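Local coordinates for phosphate-binding protein PstS (PDB 4N13) that binds inorganic phosphate with micromolar affinity as the solute-binding component of an ABC transporter that imports phosphate, at residues 174-177 against 178-182. Sequence-based numbering, arbitrary orientation.
Sequences IEKT and SLTPH
The hydroxyls of Thr180 and Ser178 fold back onto the carbonyls of Lys176 and Glu175 in a local contact at the C-terminal end of helix 170-179, where the chain turns into strand 183-188 of the periplasmic binding protein fold. Ser178 N still makes the regular helical bond to Ile174 O (3.0 Å). At Leu179 the pattern divides: its N bonds to Lys176 O at 3.1 Å, an i to i-3 bond, and only weakly to Glu175 O, four residues back. The helix ends at Thr180, whose backbone turns to an extended conformation.

Side chains take up the carbonyls of this last turn. Thr180 OG1 donates to Lys176 O at 2.7 Å, coming from above the carbonyl plane, while Leu179 N reaches the same oxygen from the opposite face, so two donors grip it. With its OG1 anti to its own carbonyl carbon (chi1 -56°), Thr180 turns the hydroxyl back toward the helix. Lys176, bent at chi2 and chi3, brings CD across Thr180 OG1 at 3.5 Å. Ser178 OG, held between its backbone N and carbonyl carbon (chi1 80°), donates to Glu175 O at 2.7 Å. Leu179 CG rests 3.6 Å from that same Glu175 O.

Thr177 OG1 bonds instead to Val173 O, one turn back. On the side facing the sheet, Lys176 and Thr177 rest on Ile131 of strand 129-133, Lys176 and Thr180 touch Ile165 of strand 165-167, and Ile174 packs on Ile187 of strand 183-188, seating the helix end across three strands of the sheet.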
ATOM      1  N   ILE A 174      -1.226  13.439 -11.111  1.00  6.34           N
ATOM      2  CA  ILE A 174      -1.712  14.739 -10.686  1.00  6.63           C
ATOM      3  C   ILE A 174      -1.787  15.700 -11.872  1.00  6.63           C
ATOM      4  O   ILE A 174      -2.805  16.360 -12.074  1.00  7.35           O
ATOM      5  CB  ILE A 174      -0.820  15.289  -9.550  1.00  7.28           C
ATOM      6  CG1 ILE A 174      -1.020  14.467  -8.282  1.00  8.32           C
ATOM      7  CG2 ILE A 174      -1.123  16.738  -9.278  1.00  7.81           C
ATOM      8  CD1 ILE A 174       0.037  14.735  -7.209  1.00  9.19           C
ATOM      9  N   GLU A 175      -0.708  15.798 -12.637  1.00  6.55           N
ATOM     10  CA  GLU A 175      -0.712  16.720 -13.760  1.00  7.76           C
ATOM     11  C   GLU A 175      -1.774  16.363 -14.789  1.00  6.70           C
ATOM     12  O   GLU A 175      -2.517  17.215 -15.272  1.00  7.14           O
ATOM     13  CB  GLU A 175       0.657  16.793 -14.429  1.00 10.80           C
ATOM     14  CG  GLU A 175       0.716  17.909 -15.469  1.00 16.42           C
ATOM     15  CD  GLU A 175       2.112  18.160 -15.993  1.00 21.95           C
ATOM     16  OE1 GLU A 175       2.878  18.850 -15.295  1.00 25.66           O
ATOM     17  OE2 GLU A 175       2.444  17.663 -17.088  1.00 24.67           O
ATOM     18  N   LYS A 176      -1.879  15.086 -15.110  1.00  6.67           N
ATOM     19  CA  LYS A 176      -2.842  14.635 -16.096  1.00  6.25           C
ATOM     20  C   LYS A 176      -4.280  14.896 -15.617  1.00  6.15           C
ATOM     21  O   LYS A 176      -5.132  15.311 -16.388  1.00  7.16           O
ATOM     22  CB  LYS A 176      -2.630  13.145 -16.416  1.00  6.84           C
ATOM     23  CG  LYS A 176      -3.503  12.616 -17.550  1.00  7.07           C
ATOM     24  CD  LYS A 176      -3.147  13.170 -18.920  1.00  6.57           C
ATOM     25  CE  LYS A 176      -1.807  12.683 -19.426  1.00  7.57           C
ATOM     26  NZ  LYS A 176      -1.492  13.265 -20.762  1.00  9.53           N
ATOM     27  N   THR A 177      -4.551  14.651 -14.339  1.00  6.25           N
ATOM     28  CA  THR A 177      -5.881  14.867 -13.788  1.00  6.64           C
ATOM     29  C   THR A 177      -6.224  16.364 -13.889  1.00  6.96           C
ATOM     30  O   THR A 177      -7.351  16.736 -14.246  1.00  8.85           O
ATOM     31  CB  THR A 177      -5.949  14.382 -12.329  1.00  7.61           C
ATOM     32  OG1 THR A 177      -5.705  12.974 -12.289  1.00  8.72           O
ATOM     33  CG2 THR A 177      -7.310  14.638 -11.735  1.00  7.71           C
ATOM     34  N   SER A 178      -5.244  17.217 -13.623  1.00  6.22           N
ATOM     35  CA  SER A 178      -5.447  18.661 -13.684  1.00  8.61           C
ATOM     36  C   SER A 178      -5.765  19.144 -15.094  1.00  8.51           C
ATOM     37  O   SER A 178      -6.426  20.157 -15.256  1.00 12.36           O
ATOM     38  CB  SER A 178      -4.234  19.391 -13.106  1.00  9.70           C
ATOM     39  OG  SER A 178      -3.142  19.487 -14.004  1.00 12.18           O
ATOM     40  N   LEU A 179      -5.326  18.395 -16.108  1.00  7.18           N
ATOM     41  CA  LEU A 179      -5.501  18.780 -17.502  1.00  7.15           C
ATOM     42  C   LEU A 179      -6.620  18.050 -18.207  1.00  7.08           C
ATOM     43  O   LEU A 179      -6.989  18.453 -19.300  1.00  9.38           O
ATOM     44  CB  LEU A 179      -4.203  18.529 -18.277  1.00  8.94           C
ATOM     45  CG  LEU A 179      -3.045  19.484 -17.986  1.00 10.74           C
ATOM     46  CD1 LEU A 179      -1.796  19.029 -18.708  1.00 12.72           C
ATOM     47  CD2 LEU A 179      -3.427  20.922 -18.376  1.00 12.84           C
ATOM     48  N   THR A 180      -7.175  16.993 -17.605  1.00  7.13           N
ATOM     49  CA  THR A 180      -8.115  16.126 -18.302  1.00  6.65           C
ATOM     50  C   THR A 180      -9.495  16.267 -17.673  1.00  6.70           C
ATOM     51  O   THR A 180      -9.658  16.022 -16.482  1.00  7.50           O
ATOM     52  CB  THR A 180      -7.651  14.662 -18.208  1.00  6.88           C
ATOM     53  OG1 THR A 180      -6.317  14.529 -18.720  1.00  7.49           O
ATOM     54  CG2 THR A 180      -8.539  13.770 -18.986  1.00  7.82           C
ATOM     55  N   PRO A 181     -10.493  16.662 -18.461  1.00  7.59           N
ATOM     56  CA  PRO A 181     -11.796  16.880 -17.833  1.00  9.02           C
ATOM     57  C   PRO A 181     -12.420  15.572 -17.341  1.00  7.91           C
ATOM     58  O   PRO A 181     -12.171  14.493 -17.875  1.00  8.72           O
ATOM     59  CB  PRO A 181     -12.638  17.521 -18.945  1.00 12.73           C
ATOM     60  CG  PRO A 181     -11.939  17.205 -20.199  1.00 10.68           C
ATOM     61  CD  PRO A 181     -10.497  16.946 -19.901  1.00  9.10           C
ATOM     62  N   HIS A 182     -13.248  15.684 -16.310  1.00  8.03           N
ATOM     63  CA  HIS A 182     -14.028  14.573 -15.778  1.00  8.68           C
ATOM     64  C   HIS A 182     -13.200  13.332 -15.526  1.00  8.30           C
ATOM     65  O   HIS A 182     -13.631  12.220 -15.820  1.00  8.64           O
ATOM     66  CB  HIS A 182     -15.191  14.283 -16.715  1.00 12.96           C
ATOM     67  CG  HIS A 182     -16.070  15.475 -16.936  1.00 16.86           C
ATOM     68  ND1 HIS A 182     -16.199  16.094 -18.160  1.00 19.51           N
ATOM     69  CD2 HIS A 182     -16.856  16.169 -16.078  1.00 21.60           C
ATOM     70  CE1 HIS A 182     -17.030  17.116 -18.050  1.00 19.84           C
ATOM     71  NE2 HIS A 182     -17.445  17.183 -16.796  1.00 22.22           N
TER